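Local coordinates for protein polysialic acid O-acetyltransferase (Escherichia coli, PDB 3JQY) that transfers acetyl groups from acetyl-CoA to the O7 or O9 hydroxyls of capsular polysialic acid, working as trimers that can pair into hexamers, at residues V127-D132 with V139-S144. Sequence-based numbering, arbitrary orientation.
Sequences VTIGHD and VILRAS
Val127 and Leu141 meet inside the left-handed beta-helix of this hexapeptide-repeat transferase, where strands 126-129 and 139-142, on two different faces of the prism, turn apolar side chains into the core. No hydrogen bond crosses between the two segments; they meet through apolar side chains. The two branches of Val127 divide the work. With CG1 anti to the backbone N (chi1 172°), that methyl lies 3.6 Å from Leu141 CD1, while CG2, anti to the carbonyl carbon, sits 3.8 Å from Ala143 CB. A beta-branched residue suits this strand position, since its two methyls leave CB in different directions and reach two neighbours. Leu141 reaches further: its CG is anti to the carbonyl carbon (chi1 -51°), and its side chain slants across those of Val127 and Ile129. Ile166, on the next coil's strand 164-166, touches Ile129 and Leu141 and continues the core along the axis of the beta-helix. Arg142, whose CB is directed away from the 127-132 segment, packs on Tyr192 of a neighbouring subunit. Just past the strand, Ala143 offers a single methyl, short enough to be buried against Val127 and Ile164, about 5 Å, side chain to side chain, from Lys180, which probably binds acetyl-CoA. Beyond Val127, Leu141 CD1 also meets the extended tip of Ile129, with CD1 to CD1 at 3.8 Å.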
loop_
_atom_site.group_PDB
_atom_site.type_symbol
_atom_site.label_atom_id
_atom_site.label_comp_id
_atom_site.label_asym_id
_atom_site.label_seq_id
_atom_site.Cartn_x
_atom_site.Cartn_y
_atom_site.Cartn_z
ATOM N N VAL B 127 -15.432 8.497 15.155
ATOM C CA VAL B 127 -14.797 7.234 14.826
ATOM C C VAL B 127 -14.708 6.433 16.112
ATOM O O VAL B 127 -14.201 6.920 17.114
ATOM C CB VAL B 127 -13.403 7.430 14.206
ATOM C CG1 VAL B 127 -12.708 6.091 14.058
ATOM C CG2 VAL B 127 -13.523 8.128 12.843
ATOM N N THR B 128 -15.241 5.216 16.088
ATOM C CA THR B 128 -15.336 4.396 17.287
ATOM C C THR B 128 -14.785 3.005 17.015
ATOM O O THR B 128 -15.082 2.402 15.979
ATOM C CB THR B 128 -16.799 4.246 17.730
ATOM O OG1 THR B 128 -17.299 5.521 18.157
ATOM C CG2 THR B 128 -16.906 3.252 18.872
ATOM N N ILE B 129 -13.963 2.509 17.931
ATOM C CA ILE B 129 -13.514 1.119 17.881
ATOM C C ILE B 129 -13.958 0.448 19.168
ATOM O O ILE B 129 -13.738 0.977 20.251
ATOM C CB ILE B 129 -11.975 1.005 17.757
ATOM C CG1 ILE B 129 -11.485 1.783 16.528
ATOM C CG2 ILE B 129 -11.548 -0.461 17.678
ATOM C CD1 ILE B 129 -10.020 1.586 16.227
ATOM N N GLY B 130 -14.583 -0.716 19.044
ATOM C CA GLY B 130 -15.128 -1.423 20.192
ATOM C C GLY B 130 -14.074 -2.062 21.066
ATOM O O GLY B 130 -12.873 -1.871 20.865
ATOM N N HIS B 131 -14.527 -2.830 22.046
ATOM C CA HIS B 131 -13.611 -3.546 22.919
ATOM C C HIS B 131 -13.076 -4.773 22.207
ATOM O O HIS B 131 -13.690 -5.271 21.264
ATOM C CB HIS B 131 -14.329 -3.986 24.200
ATOM C CG HIS B 131 -15.161 -2.914 24.829
ATOM N ND1 HIS B 131 -14.612 -1.793 25.415
ATOM C CD2 HIS B 131 -16.502 -2.799 24.981
ATOM C CE1 HIS B 131 -15.579 -1.029 25.890
ATOM N NE2 HIS B 131 -16.736 -1.616 25.638
ATOM N N ASP B 132 -11.922 -5.252 22.661
ATOM C CA ASP B 132 -11.372 -6.533 22.220
ATOM C C ASP B 132 -11.106 -6.626 20.721
ATOM O O ASP B 132 -11.172 -7.716 20.143
ATOM C CB ASP B 132 -12.289 -7.684 22.644
ATOM C CG ASP B 132 -12.447 -7.773 24.140
ATOM O OD1 ASP B 132 -11.412 -7.851 24.841
ATOM O OD2 ASP B 132 -13.606 -7.770 24.611
ATOM N N VAL B 139 -3.277 0.650 9.512
ATOM C CA VAL B 139 -4.715 0.754 9.334
ATOM C C VAL B 139 -5.140 2.214 9.409
ATOM O O VAL B 139 -4.832 2.903 10.380
ATOM C CB VAL B 139 -5.475 -0.052 10.392
ATOM C CG1 VAL B 139 -6.970 0.234 10.312
ATOM C CG2 VAL B 139 -5.201 -1.543 10.212
ATOM N N ILE B 140 -5.845 2.668 8.371
ATOM C CA ILE B 140 -6.335 4.040 8.296
ATOM C C ILE B 140 -7.853 4.067 8.406
ATOM O O ILE B 140 -8.549 3.390 7.655
ATOM C CB ILE B 140 -5.923 4.714 6.971
ATOM C CG1 ILE B 140 -4.397 4.736 6.834
ATOM C CG2 ILE B 140 -6.492 6.130 6.891
ATOM C CD1 ILE B 140 -3.912 5.214 5.472
ATOM N N LEU B 141 -8.365 4.828 9.366
ATOM C CA LEU B 141 -9.807 5.060 9.443
ATOM C C LEU B 141 -10.087 6.478 8.952
ATOM O O LEU B 141 -9.828 7.451 9.665
ATOM C CB LEU B 141 -10.316 4.849 10.873
ATOM C CG LEU B 141 -9.902 3.535 11.549
ATOM C CD1 LEU B 141 -10.489 3.411 12.961
ATOM C CD2 LEU B 141 -10.304 2.326 10.693
ATOM N N ARG B 142 -10.587 6.591 7.722
ATOM C CA ARG B 142 -10.709 7.892 7.060
ATOM C C ARG B 142 -12.167 8.337 6.956
ATOM O O ARG B 142 -12.846 8.032 5.980
ATOM C CB ARG B 142 -10.064 7.848 5.668
ATOM C CG ARG B 142 -9.856 9.221 5.036
ATOM C CD ARG B 142 -9.249 9.139 3.626
ATOM N NE ARG B 142 -7.917 8.530 3.615
ATOM C CZ ARG B 142 -6.798 9.151 3.976
ATOM N NH1 ARG B 142 -6.835 10.415 4.390
ATOM N NH2 ARG B 142 -5.635 8.505 3.930
ATOM N N ALA B 143 -12.642 9.059 7.968
ATOM C CA ALA B 143 -14.054 9.440 8.040
ATOM C C ALA B 143 -14.362 10.720 7.268
ATOM O O ALA B 143 -15.527 11.098 7.121
ATOM C CB ALA B 143 -14.491 9.583 9.489
ATOM N N SER B 144 -13.314 11.390 6.800
ATOM C CA SER B 144 -13.454 12.600 5.994
ATOM C C SER B 144 -12.594 12.504 4.737
ATOM O O SER B 144 -11.465 12.007 4.791
ATOM C CB SER B 144 -13.035 13.824 6.805
ATOM O OG SER B 144 -12.920 14.966 5.967
#